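Local coordinates for protein bacillaene synthase decarboxylase PksI (Bacillus subtilis, PDB 4Q1K) that decarboxylates the 3-methylglutaconyl group carried on the polyketide synthase PksL to a 3-methylcrotonyl group during biosynthesis of the antibiotic bacillaene, at residues A33-K38 with P67-V72; D111-V116 with S222-K227; A71-G76 with Y207-A212. The protein carries 1 engineered substitution. All coordinates share one frame; numbering follows the deposited sequence.

Contact 1 of 3, residues A33-K38 with P67-V72; sequences AIIQVK and PKYKAV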
ATOM      1  N   ALA B  33      28.367 -14.386 -10.194  1.00 21.77           N
ATOM      2  CA  ALA B  33      26.994 -14.108 -10.663  1.00 20.49           C
ATOM      3  C   ALA B  33      26.402 -12.761 -10.224  1.00 20.31           C
ATOM      4  O   ALA B  33      25.163 -12.616 -10.253  1.00 20.48           O
ATOM      5  CB  ALA B  33      26.054 -15.247 -10.171  1.00 19.63           C
ATOM      6  N   ILE B  34      27.226 -11.801  -9.776  1.00 18.93           N
ATOM      7  CA  ILE B  34      26.713 -10.489  -9.348  1.00 18.56           C
ATOM      8  C   ILE B  34      27.515  -9.432 -10.099  1.00 19.16           C
ATOM      9  O   ILE B  34      28.799  -9.415 -10.009  1.00 21.70           O
ATOM     10  CB  ILE B  34      27.049 -10.262  -7.844  1.00 18.64           C
ATOM     11  CG1 ILE B  34      26.414 -11.442  -7.065  1.00 19.73           C
ATOM     12  CG2 ILE B  34      26.476  -8.881  -7.388  1.00 19.89           C
ATOM     13  CD1 ILE B  34      26.611 -11.358  -5.533  1.00 22.17           C
ATOM     14  N   ILE B  35      26.779  -8.513 -10.725  1.00 20.42           N
ATOM     15  CA  ILE B  35      27.393  -7.449 -11.528  1.00 21.18           C
ATOM     16  C   ILE B  35      26.950  -6.123 -10.875  1.00 19.57           C
ATOM     17  O   ILE B  35      25.755  -5.924 -10.622  1.00 22.15           O
ATOM     18  CB  ILE B  35      26.945  -7.562 -13.016  1.00 21.86           C
ATOM     19  CG1 ILE B  35      27.661  -6.583 -13.950  1.00 25.84           C
ATOM     20  CG2 ILE B  35      25.417  -7.486 -13.183  1.00 20.39           C
ATOM     21  CD1 ILE B  35      29.136  -6.733 -13.936  1.00 31.08           C
ATOM     22  N   GLN B  36      27.917  -5.272 -10.653  1.00 22.62           N
ATOM     23  CA  GLN B  36      27.689  -3.919 -10.118  1.00 21.16           C
ATOM     24  C   GLN B  36      27.819  -2.897 -11.223  1.00 24.36           C
ATOM     25  O   GLN B  36      28.814  -2.898 -11.988  1.00 23.63           O
ATOM     26  CB  GLN B  36      28.606  -3.647  -8.927  1.00 22.32           C
ATOM     27  CG  GLN B  36      28.486  -2.221  -8.347  1.00 24.41           C
ATOM     28  CD  GLN B  36      29.471  -2.091  -7.192  1.00 28.14           C
ATOM     29  OE1 GLN B  36      29.224  -2.635  -6.142  1.00 31.81           O
ATOM     30  NE2 GLN B  36      30.606  -1.513  -7.424  1.00 30.83           N
ATOM     31  N   VAL B  37      26.765  -2.082 -11.367  1.00 23.27           N
ATOM     32  CA  VAL B  37      26.749  -0.954 -12.339  1.00 23.96           C
ATOM     33  C   VAL B  37      26.925   0.351 -11.533  1.00 23.61           C
ATOM     34  O   VAL B  37      26.026   0.749 -10.828  1.00 21.69           O
ATOM     35  CB  VAL B  37      25.459  -0.926 -13.180  1.00 22.43           C
ATOM     36  CG1 VAL B  37      25.415   0.273 -14.182  1.00 24.67           C
ATOM     37  CG2 VAL B  37      25.310  -2.247 -13.975  1.00 21.18           C
ATOM     38  N   LYS B  38      28.130   0.946 -11.566  1.00 22.51           N
ATOM     39  CA  LYS B  38      28.374   2.128 -10.746  1.00 22.42           C
ATOM     40  C   LYS B  38      28.367   3.364 -11.651  1.00 24.56           C
ATOM     41  O   LYS B  38      29.277   3.548 -12.487  1.00 25.70           O
ATOM     42  CB  LYS B  38      29.752   2.041 -10.129  1.00 24.95           C
ATOM     43  CG  LYS B  38      30.044   3.302  -9.299  1.00 26.67           C
ATOM     44  CD  LYS B  38      31.357   3.108  -8.553  1.00 33.70           C
ATOM     45  CE  LYS B  38      31.823   4.366  -7.820  1.00 35.87           C
ATOM     46  NZ  LYS B  38      33.073   3.887  -7.177  1.00 37.15           N
ATOM     47  N   PRO B  67      24.131 -13.679 -20.229  1.00 30.25           N
ATOM     48  CA  PRO B  67      23.074 -14.158 -19.312  1.00 29.51           C
ATOM     49  C   PRO B  67      23.586 -15.130 -18.270  1.00 28.47           C
ATOM     50  O   PRO B  67      23.072 -16.221 -18.184  1.00 30.73           O
ATOM     51  CB  PRO B  67      22.050 -14.859 -20.256  1.00 30.51           C
ATOM     52  CG  PRO B  67      22.883 -15.286 -21.479  1.00 31.44           C
ATOM     53  CD  PRO B  67      24.007 -14.290 -21.593  1.00 31.37           C
ATOM     54  N   LYS B  68      24.559 -14.727 -17.446  1.00 26.78           N
ATOM     55  CA  LYS B  68      25.119 -15.572 -16.401  1.00 25.60           C
ATOM     56  C   LYS B  68      24.915 -14.967 -15.046  1.00 22.55           C
ATOM     57  O   LYS B  68      25.170 -15.641 -14.092  1.00 25.04           O
ATOM     58  CB  LYS B  68      26.639 -15.737 -16.554  1.00 28.53           C
ATOM     59  CG  LYS B  68      27.449 -14.477 -16.441  1.00 30.90           C
ATOM     60  CD  LYS B  68      28.909 -14.937 -16.303  1.00 34.26           C
ATOM     61  CE  LYS B  68      29.819 -13.842 -15.769  1.00 34.95           C
ATOM     62  NZ  LYS B  68      31.169 -14.416 -15.538  1.00 32.61           N
ATOM     63  N   TYR B  69      24.468 -13.684 -14.990  1.00 23.33           N
ATOM     64  CA  TYR B  69      24.376 -12.980 -13.735  1.00 21.16           C
ATOM     65  C   TYR B  69      23.029 -13.311 -13.097  1.00 20.72           C
ATOM     66  O   TYR B  69      22.056 -13.595 -13.769  1.00 20.69           O
ATOM     67  CB  TYR B  69      24.512 -11.471 -13.826  1.00 19.95           C
ATOM     68  CG  TYR B  69      25.884 -11.126 -14.307  1.00 24.02           C
ATOM     69  CD1 TYR B  69      27.001 -11.384 -13.505  1.00 23.85           C
ATOM     70  CD2 TYR B  69      26.071 -10.692 -15.618  1.00 24.60           C
ATOM     71  CE1 TYR B  69      28.278 -11.122 -13.979  1.00 26.56           C
ATOM     72  CE2 TYR B  69      27.340 -10.393 -16.081  1.00 29.74           C
ATOM     73  CZ  TYR B  69      28.428 -10.636 -15.242  1.00 30.33           C
ATOM     74  OH  TYR B  69      29.700 -10.344 -15.684  1.00 30.81           O
ATOM     75  N   LYS B  70      23.019 -13.302 -11.773  1.00 20.25           N
ATOM     76  CA  LYS B  70      21.789 -13.507 -10.991  1.00 19.31           C
ATOM     77  C   LYS B  70      21.222 -12.212 -10.363  1.00 20.88           C
ATOM     78  O   LYS B  70      19.996 -12.145 -10.012  1.00 19.71           O
ATOM     79  CB  LYS B  70      22.087 -14.527  -9.836  1.00 18.65           C
ATOM     80  CG  LYS B  70      22.202 -15.985 -10.433  1.00 19.68           C
ATOM     81  CD  LYS B  70      22.809 -16.946  -9.409  1.00 20.04           C
ATOM     82  CE  LYS B  70      22.930 -18.366 -10.004  1.00 18.48           C
ATOM     83  NZ  LYS B  70      23.349 -19.185  -8.821  1.00 20.00           N
ATOM     84  N   ALA B  71      22.103 -11.223 -10.169  1.00 18.61           N
ATOM     85  CA  ALA B  71      21.637  -9.970  -9.549  1.00 17.49           C
ATOM     86  C   ALA B  71      22.491  -8.856 -10.069  1.00 18.48           C
ATOM     87  O   ALA B  71      23.705  -9.015 -10.242  1.00 19.87           O
ATOM     88  CB  ALA B  71      21.826 -10.020  -8.000  1.00 18.37           C
ATOM     89  N   VAL B  72      21.866  -7.697 -10.192  1.00 18.11           N
ATOM     90  CA  VAL B  72      22.560  -6.505 -10.570  1.00 18.41           C
ATOM     91  C   VAL B  72      22.465  -5.475  -9.439  1.00 18.27           C
ATOM     92  O   VAL B  72      21.377  -5.317  -8.849  1.00 19.59           O
ATOM     93  CB  VAL B  72      21.855  -5.826 -11.800  1.00 20.32           C
ATOM     94  CG1 VAL B  72      22.519  -4.477 -12.128  1.00 21.29           C
ATOM     95  CG2 VAL B  72      21.737  -6.819 -13.003  1.00 20.92           C
TER

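Contact 2 of 3, residues D111-V116 with S222-K227; sequences DCEIPV and SLVTLK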
ATOM      1  N   ASP B 111      13.323  -3.548 -17.344  1.00 22.63           N
ATOM      2  CA  ASP B 111      13.517  -4.333 -18.623  1.00 24.24           C
ATOM      3  C   ASP B 111      14.560  -5.404 -18.410  1.00 23.82           C
ATOM      4  O   ASP B 111      14.614  -6.380 -19.147  1.00 26.97           O
ATOM      5  CB  ASP B 111      13.964  -3.416 -19.764  1.00 27.20           C
ATOM      6  CG  ASP B 111      12.865  -2.435 -20.189  1.00 31.20           C
ATOM      7  OD1 ASP B 111      11.694  -2.711 -19.890  1.00 33.37           O
ATOM      8  OD2 ASP B 111      13.210  -1.363 -20.711  1.00 34.11           O
ATOM      9  N   CYS B 112      15.444  -5.236 -17.428  1.00 23.35           N
ATOM     10  CA  CYS B 112      16.439  -6.251 -17.076  1.00 22.00           C
ATOM     11  C   CYS B 112      15.791  -7.569 -16.705  1.00 21.56           C
ATOM     12  O   CYS B 112      14.848  -7.622 -15.849  1.00 21.84           O
ATOM     13  CB  CYS B 112      17.385  -5.689 -15.951  1.00 21.89           C
ATOM     14  SG  CYS B 112      18.772  -6.732 -15.574  1.00 22.88           S
ATOM     15  N   GLU B 113      16.279  -8.694 -17.236  1.00 20.10           N
ATOM     16  CA  GLU B 113      15.605  -9.959 -16.926  1.00 22.89           C
ATOM     17  C   GLU B 113      15.902 -10.508 -15.516  1.00 20.19           C
ATOM     18  O   GLU B 113      15.129 -11.314 -15.030  1.00 20.79           O
ATOM     19  CB  GLU B 113      15.917 -11.029 -17.968  1.00 30.02           C
ATOM     20  CG  GLU B 113      17.371 -11.331 -18.025  1.00 32.45           C
ATOM     21  CD  GLU B 113      17.685 -12.412 -19.094  1.00 36.90           C
ATOM     22  OE1 GLU B 113      16.779 -13.187 -19.478  1.00 36.01           O
ATOM     23  OE2 GLU B 113      18.847 -12.484 -19.505  1.00 40.75           O
ATOM     24  N   ILE B 114      16.982 -10.039 -14.901  1.00 20.08           N
ATOM     25  CA  ILE B 114      17.340 -10.489 -13.537  1.00 20.62           C
ATOM     26  C   ILE B 114      17.012  -9.391 -12.498  1.00 19.07           C
ATOM     27  O   ILE B 114      16.809  -8.224 -12.831  1.00 18.38           O
ATOM     28  CB  ILE B 114      18.776 -10.960 -13.481  1.00 22.56           C
ATOM     29  CG1 ILE B 114      19.747  -9.899 -13.985  1.00 20.30           C
ATOM     30  CG2 ILE B 114      18.862 -12.292 -14.224  1.00 21.64           C
ATOM     31  CD1 ILE B 114      21.230 -10.224 -13.776  1.00 23.99           C
ATOM     32  N   PRO B 115      16.974  -9.755 -11.213  1.00 18.30           N
ATOM     33  CA  PRO B 115      16.663  -8.770 -10.177  1.00 19.90           C
ATOM     34  C   PRO B 115      17.731  -7.680 -10.130  1.00 18.84           C
ATOM     35  O   PRO B 115      18.953  -7.957 -10.274  1.00 21.58           O
ATOM     36  CB  PRO B 115      16.778  -9.618  -8.881  1.00 19.34           C
ATOM     37  CG  PRO B 115      16.303 -10.963  -9.288  1.00 19.40           C
ATOM     38  CD  PRO B 115      16.911 -11.156 -10.672  1.00 18.94           C
ATOM     39  N   VAL B 116      17.259  -6.446 -10.008  1.00 17.57           N
ATOM     40  CA  VAL B 116      18.194  -5.311  -9.892  1.00 17.00           C
ATOM     41  C   VAL B 116      17.950  -4.689  -8.467  1.00 18.63           C
ATOM     42  O   VAL B 116      16.784  -4.502  -8.057  1.00 17.26           O
ATOM     43  CB  VAL B 116      17.839  -4.239 -10.917  1.00 18.84           C
ATOM     44  CG1 VAL B 116      18.723  -3.002 -10.782  1.00 19.25           C
ATOM     45  CG2 VAL B 116      17.935  -4.893 -12.347  1.00 19.45           C
ATOM     46  N   SER B 222      15.243 -19.709 -12.063  1.00 21.86           N
ATOM     47  CA  SER B 222      14.099 -19.504 -11.111  1.00 22.61           C
ATOM     48  C   SER B 222      13.933 -17.981 -10.874  1.00 22.23           C
ATOM     49  O   SER B 222      12.831 -17.506 -10.786  1.00 20.41           O
ATOM     50  CB  SER B 222      14.416 -20.153  -9.751  1.00 25.47           C
ATOM     51  OG  SER B 222      14.389 -21.565  -9.942  1.00 27.43           O
ATOM     52  N   LEU B 223      15.042 -17.266 -10.714  1.00 19.95           N
ATOM     53  CA  LEU B 223      14.997 -15.789 -10.509  1.00 18.94           C
ATOM     54  C   LEU B 223      14.367 -15.149 -11.733  1.00 21.14           C
ATOM     55  O   LEU B 223      13.574 -14.231 -11.573  1.00 21.49           O
ATOM     56  CB  LEU B 223      16.449 -15.241 -10.318  1.00 21.63           C
ATOM     57  CG  LEU B 223      17.039 -15.634  -8.957  1.00 19.31           C
ATOM     58  CD1 LEU B 223      18.523 -15.241  -8.918  1.00 21.13           C
ATOM     59  CD2 LEU B 223      16.311 -14.980  -7.766  1.00 21.38           C
ATOM     60  N   VAL B 224      14.807 -15.503 -12.949  1.00 19.58           N
ATOM     61  CA  VAL B 224      14.217 -14.832 -14.143  1.00 19.62           C
ATOM     62  C   VAL B 224      12.713 -15.196 -14.294  1.00 20.02           C
ATOM     63  O   VAL B 224      11.883 -14.283 -14.492  1.00 21.99           O
ATOM     64  CB  VAL B 224      14.978 -15.234 -15.412  1.00 21.37           C
ATOM     65  CG1 VAL B 224      14.280 -14.641 -16.663  1.00 18.00           C
ATOM     66  CG2 VAL B 224      16.388 -14.726 -15.266  1.00 22.48           C
ATOM     67  N   THR B 225      12.379 -16.461 -14.059  1.00 19.49           N
ATOM     68  CA  THR B 225      10.966 -16.877 -14.196  1.00 22.50           C
ATOM     69  C   THR B 225      10.115 -16.135 -13.187  1.00 21.76           C
ATOM     70  O   THR B 225       9.003 -15.663 -13.511  1.00 20.86           O
ATOM     71  CB  THR B 225      10.865 -18.391 -13.989  1.00 26.12           C
ATOM     72  OG1 THR B 225      11.648 -19.016 -15.062  1.00 24.63           O
ATOM     73  CG2 THR B 225       9.405 -18.864 -14.048  1.00 24.64           C
ATOM     74  N   LEU B 226      10.635 -16.080 -11.956  1.00 20.23           N
ATOM     75  CA  LEU B 226       9.870 -15.375 -10.900  1.00 18.50           C
ATOM     76  C   LEU B 226       9.757 -13.892 -11.176  1.00 18.82           C
ATOM     77  O   LEU B 226       8.670 -13.293 -11.136  1.00 19.00           O
ATOM     78  CB  LEU B 226      10.474 -15.678  -9.516  1.00 19.81           C
ATOM     79  CG  LEU B 226       9.511 -14.999  -8.454  1.00 18.03           C
ATOM     80  CD1 LEU B 226       8.003 -15.384  -8.376  1.00 20.78           C
ATOM     81  CD2 LEU B 226      10.248 -15.333  -7.107  1.00 19.11           C
ATOM     82  N   LYS B 227      10.864 -13.242 -11.519  1.00 17.52           N
ATOM     83  CA  LYS B 227      10.711 -11.811 -11.752  1.00 18.98           C
ATOM     84  C   LYS B 227       9.742 -11.553 -12.933  1.00 19.40           C
ATOM     85  O   LYS B 227       8.922 -10.612 -12.904  1.00 19.74           O
ATOM     86  CB  LYS B 227      12.066 -11.208 -12.065  1.00 18.19           C
ATOM     87  CG  LYS B 227      11.971  -9.729 -12.519  1.00 18.59           C
ATOM     88  CD  LYS B 227      13.332  -9.018 -12.551  1.00 16.58           C
ATOM     89  CE  LYS B 227      13.112  -7.650 -13.251  1.00 19.57           C
ATOM     90  NZ  LYS B 227      14.306  -6.714 -13.104  1.00 21.29           N
TER

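Contact 3 of 3, residues A71-G76 with Y207-A212; sequences AVILTG and YAVELA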
ATOM      1  N   ALA B  71      22.103 -11.223 -10.169  1.00 18.61           N
ATOM      2  CA  ALA B  71      21.637  -9.970  -9.549  1.00 17.49           C
ATOM      3  C   ALA B  71      22.491  -8.856 -10.069  1.00 18.48           C
ATOM      4  O   ALA B  71      23.705  -9.015 -10.242  1.00 19.87           O
ATOM      5  CB  ALA B  71      21.826 -10.020  -8.000  1.00 18.37           C
ATOM      6  N   VAL B  72      21.866  -7.697 -10.192  1.00 18.11           N
ATOM      7  CA  VAL B  72      22.560  -6.505 -10.570  1.00 18.41           C
ATOM      8  C   VAL B  72      22.465  -5.475  -9.439  1.00 18.27           C
ATOM      9  O   VAL B  72      21.377  -5.317  -8.849  1.00 19.59           O
ATOM     10  CB  VAL B  72      21.855  -5.826 -11.800  1.00 20.32           C
ATOM     11  CG1 VAL B  72      22.519  -4.477 -12.128  1.00 21.29           C
ATOM     12  CG2 VAL B  72      21.737  -6.819 -13.003  1.00 20.92           C
ATOM     13  N   ILE B  73      23.584  -4.815  -9.110  1.00 18.10           N
ATOM     14  CA  ILE B  73      23.548  -3.692  -8.154  1.00 18.80           C
ATOM     15  C   ILE B  73      23.812  -2.404  -8.961  1.00 19.07           C
ATOM     16  O   ILE B  73      24.862  -2.279  -9.545  1.00 23.01           O
ATOM     17  CB  ILE B  73      24.645  -3.834  -7.082  1.00 18.87           C
ATOM     18  CG1 ILE B  73      24.490  -5.164  -6.279  1.00 20.37           C
ATOM     19  CG2 ILE B  73      24.663  -2.602  -6.150  1.00 19.02           C
ATOM     20  CD1 ILE B  73      25.725  -5.486  -5.408  1.00 21.23           C
ATOM     21  N   LEU B  74      22.841  -1.508  -8.935  1.00 18.50           N
ATOM     22  CA  LEU B  74      22.896  -0.187  -9.606  1.00 19.25           C
ATOM     23  C   LEU B  74      23.177   0.840  -8.491  1.00 21.91           C
ATOM     24  O   LEU B  74      22.436   0.909  -7.492  1.00 18.31           O
ATOM     25  CB  LEU B  74      21.584   0.172 -10.332  1.00 19.98           C
ATOM     26  CG  LEU B  74      21.460   1.575 -10.915  1.00 20.45           C
ATOM     27  CD1 LEU B  74      22.558   1.683 -12.030  1.00 19.54           C
ATOM     28  CD2 LEU B  74      20.080   1.695 -11.545  1.00 20.08           C
ATOM     29  N   THR B  75      24.281   1.590  -8.615  1.00 18.92           N
ATOM     30  CA  THR B  75      24.620   2.511  -7.492  1.00 21.99           C
ATOM     31  C   THR B  75      25.348   3.705  -8.024  1.00 21.53           C
ATOM     32  O   THR B  75      25.744   3.703  -9.233  1.00 20.84           O
ATOM     33  CB  THR B  75      25.508   1.780  -6.431  1.00 22.17           C
ATOM     34  OG1 THR B  75      25.531   2.542  -5.190  1.00 23.28           O
ATOM     35  CG2 THR B  75      27.003   1.509  -6.937  1.00 20.64           C
ATOM     36  N   GLY B  76      25.606   4.693  -7.162  1.00 20.47           N
ATOM     37  CA  GLY B  76      26.247   5.959  -7.595  1.00 20.91           C
ATOM     38  C   GLY B  76      27.672   6.061  -7.062  1.00 22.30           C
ATOM     39  O   GLY B  76      28.331   5.039  -6.819  1.00 24.53           O
ATOM     40  N   TYR B 207      25.256  -3.477   2.309  1.00 20.40           N
ATOM     41  CA  TYR B 207      24.028  -4.217   2.480  1.00 17.94           C
ATOM     42  C   TYR B 207      23.556  -4.746   1.089  1.00 18.11           C
ATOM     43  O   TYR B 207      23.127  -5.889   0.996  1.00 19.01           O
ATOM     44  CB  TYR B 207      22.970  -3.287   3.072  1.00 18.70           C
ATOM     45  CG  TYR B 207      21.618  -3.879   3.181  1.00 20.84           C
ATOM     46  CD1 TYR B 207      21.242  -4.644   4.325  1.00 24.75           C
ATOM     47  CD2 TYR B 207      20.698  -3.697   2.197  1.00 22.44           C
ATOM     48  CE1 TYR B 207      19.935  -5.191   4.459  1.00 28.77           C
ATOM     49  CE2 TYR B 207      19.444  -4.275   2.297  1.00 26.09           C
ATOM     50  CZ  TYR B 207      19.065  -4.975   3.427  1.00 29.16           C
ATOM     51  OH  TYR B 207      17.792  -5.449   3.441  1.00 29.77           O
ATOM     52  N   ALA B 208      23.607  -3.899   0.065  1.00 19.71           N
ATOM     53  CA  ALA B 208      23.239  -4.343  -1.343  1.00 17.84           C
ATOM     54  C   ALA B 208      24.060  -5.564  -1.751  1.00 19.77           C
ATOM     55  O   ALA B 208      23.504  -6.499  -2.369  1.00 19.64           O
ATOM     56  CB  ALA B 208      23.441  -3.205  -2.333  1.00 23.38           C
ATOM     57  N   VAL B 209      25.364  -5.544  -1.480  1.00 19.18           N
ATOM     58  CA  VAL B 209      26.207  -6.726  -1.860  1.00 19.78           C
ATOM     59  C   VAL B 209      25.734  -7.965  -1.129  1.00 19.70           C
ATOM     60  O   VAL B 209      25.653  -9.078  -1.680  1.00 19.35           O
ATOM     61  CB  VAL B 209      27.692  -6.442  -1.551  1.00 20.23           C
ATOM     62  CG1 VAL B 209      28.510  -7.738  -1.651  1.00 20.23           C
ATOM     63  CG2 VAL B 209      28.169  -5.302  -2.448  1.00 22.01           C
ATOM     64  N   GLU B 210      25.472  -7.831   0.174  1.00 19.43           N
ATOM     65  CA  GLU B 210      25.026  -9.035   0.915  1.00 20.38           C
ATOM     66  C   GLU B 210      23.688  -9.541   0.373  1.00 20.01           C
ATOM     67  O   GLU B 210      23.435 -10.771   0.276  1.00 20.69           O
ATOM     68  CB  GLU B 210      24.900  -8.736   2.430  1.00 22.56           C
ATOM     69  CG  GLU B 210      26.282  -8.494   3.032  1.00 23.71           C
ATOM     70  CD  GLU B 210      26.262  -7.887   4.430  1.00 31.86           C
ATOM     71  OE1 GLU B 210      25.201  -7.385   4.814  1.00 32.01           O
ATOM     72  OE2 GLU B 210      27.303  -7.899   5.122  1.00 32.73           O
ATOM     73  N   LEU B 211      22.781  -8.619   0.024  1.00 17.85           N
ATOM     74  CA  LEU B 211      21.501  -9.085  -0.460  1.00 17.44           C
ATOM     75  C   LEU B 211      21.750  -9.768  -1.863  1.00 20.01           C
ATOM     76  O   LEU B 211      21.108 -10.758  -2.203  1.00 19.47           O
ATOM     77  CB  LEU B 211      20.601  -7.869  -0.588  1.00 20.07           C
ATOM     78  CG  LEU B 211      19.213  -7.992  -1.131  1.00 27.44           C
ATOM     79  CD1 LEU B 211      18.411  -9.043  -0.354  1.00 32.42           C
ATOM     80  CD2 LEU B 211      18.559  -6.600  -1.022  1.00 29.01           C
ATOM     81  N   ALA B 212      22.638  -9.198  -2.656  1.00 18.60           N
ATOM     82  CA  ALA B 212      22.913  -9.817  -3.991  1.00 19.62           C
ATOM     83  C   ALA B 212      23.538 -11.203  -3.818  1.00 21.15           C
ATOM     84  O   ALA B 212      23.274 -12.100  -4.628  1.00 19.32           O
ATOM     85  CB  ALA B 212      23.885  -8.952  -4.799  1.00 19.62           C
TER

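Contact 1 of 3, residues A33-K38 with P67-V72
Ile34 and Ile35 pair in parallel with Ala71 and Val72, joining strands 34-39 and 71-75 of the beta-alpha-beta unit whose helix is 50-65, part of the crotonase core. The backbone bonds begin just before the sheet proper. Ala33 O takes a bond from Lys70 N at 2.7 Å, the donor tilted 23° from the carbonyl plane, and a long, weak one from Ala71 N. Two residues further on, Ile35 N gives a nearly straight bond to Ala71 O at 3.2 Å. The close approach of Val72 CA to Ile35 O, at 3.2 Å, is the CA-H...O contact that accompanies such pairing.

Apolar packing gathers on the face that carries Ile35, Val37 and Val72, which helix 50-65 covers through Ile63, Ala59 and Leu56. Ile35 and Val72 stand side by side with their CG2 methyls 3.7 Å apart, and Val37 CG2 meets Val72 CG1 at an angle. The other face, carrying Ile34 and Ala71, is covered by helix 201-215, whose Ala212 touches both.

The aromatic contact is a CH-pi interaction. Tyr69 turns its CG beside its own backbone N (chi1 -64°), placing one face of the ring against Ile35, while the aliphatic chain of Lys68 crosses the opposite face. Glu29 receives both polar ends, a hydrogen bond from Tyr69 and a salt bridge from Lys68, which should limit rotation of the ring. At its edge lies Ala33 C, in the ring plane. Ile35 CB sits over the ring centre, 3.8 Å from the centroid of Tyr69 and 8° off its normal.

Contact 2 of 3, residues D111-V116 with S222-K227
Lys227 reaches out from helix 220-252 into the loop between helix 108-111 and strand 116-120, where its ammonium group meets the backbone carbonyls of Cys112 and Ile114. With CG anti to the backbone N (chi1 172°) and every later torsion extended, the chain runs straight past the Ile114-Pro115 peptide. Lys227 NZ bonds to Cys112 O at 2.9 Å, tilted 31° from the carbonyl plane. Its bond to Ile114 O is equally short, 2.9 Å, but approaches from above that carbonyl plane. Ala109 O is a further acceptor, and Asp136 supplies the countercharge through a salt bridge; the same carboxylate oxygen accepts Val116 N, tying the start of the strand to this cluster.

Glu113 OE2 forms a salt bridge with Arg220 at the start of helix 220-252, while Glu113 OE1 lies 4.0 Å from Val224 CG1.

Apolar groups fill in beside the lysine. Val224 CG2 presses against Ile114 CG2 at 3.6 Å, and the same methyl rests against Glu113 O. Pro115 CD meets Leu223 CB at 4.1 Å, the two side chains crossing at about a right angle. Leu223 also packs on Met151 of the second subunit, so this part of the helix is sandwiched between that subunit and the loop.

One ammonium group thus serves three carbonyls and a carboxylate, its three N-H shared among four acceptors, and the aspartate probably helps keep it protonated despite burial.

Contact 3 of 3, residues A71-G76 with Y207-A212
Helix 201-215 lies along one face of the main sheet of the crotonase fold and packs on strand 71-75, to which it runs almost antiparallel. The local axes approach to 8.9 Å at an angle of 169°, and Ile73 makes most of the contacts between them.

Its two branches touch different parts of the helix. CG1 lies beside the backbone N (chi1 -59°) and the chain then extends to CD1, which reaches the helix backbone 3.8 Å from Val209 CA. That methyl also meets Val209 CG2 at 3.8 Å, the two side chains crossing at a slant, and Ala212 CB at 4.0 Å. The other branch, CG2, faces Ala208 CB at 4.1 Å. Ile73 therefore rests between residues one turn apart, Ala208 and Ala212, with Val209 beside its end.

Towards the beginning of the strand the partners are small. Ala71 CB and Ala212 CB meet directly, 4.0 Å apart, and the CA atoms of these alanines come within 5.7 Å, closer than the 6.8 Å between those of Ile73 and Ala208. Alanine on both sides is consistent with this; at the other end the larger Ile73 faces Ala208.

The same helix face spreads over neighbouring strands: Ala212 also packs on Ile34 and Ile117, and Ala208 on Ile117, Ala119 and Ile139. Leu211 touches Ile137 of the same chain and Asn180 of the second subunit.

No hydrogen bond passes between strand and helix. Ile73 bonds to Ile35 and Val37, Ala212 N to Ala208 O, and this small interface is left to van der Waals packing of apolar groups.

Strand 71-75 links all three contacts. Contact 1 pairs it with strand 34-39 and contact 3 covers it with helix 201-215; their centres lie about 9 Å apart and they share Ala71 and Val72. The pairing of contact 1 continues into the strand of contact 3, with Ile35 O 2.9 Å from Ile73 N, a probable hydrogen bond. On its other edge the strand meets the loop of contact 2, where Val72 N lies 2.9 Å from Pro115 O, also a probable hydrogen bond. Ile114 CD1 packs 3.5 Å from Val72 CG2, on the face away from contact 3. All three contacts lie away from the active-site residue His249.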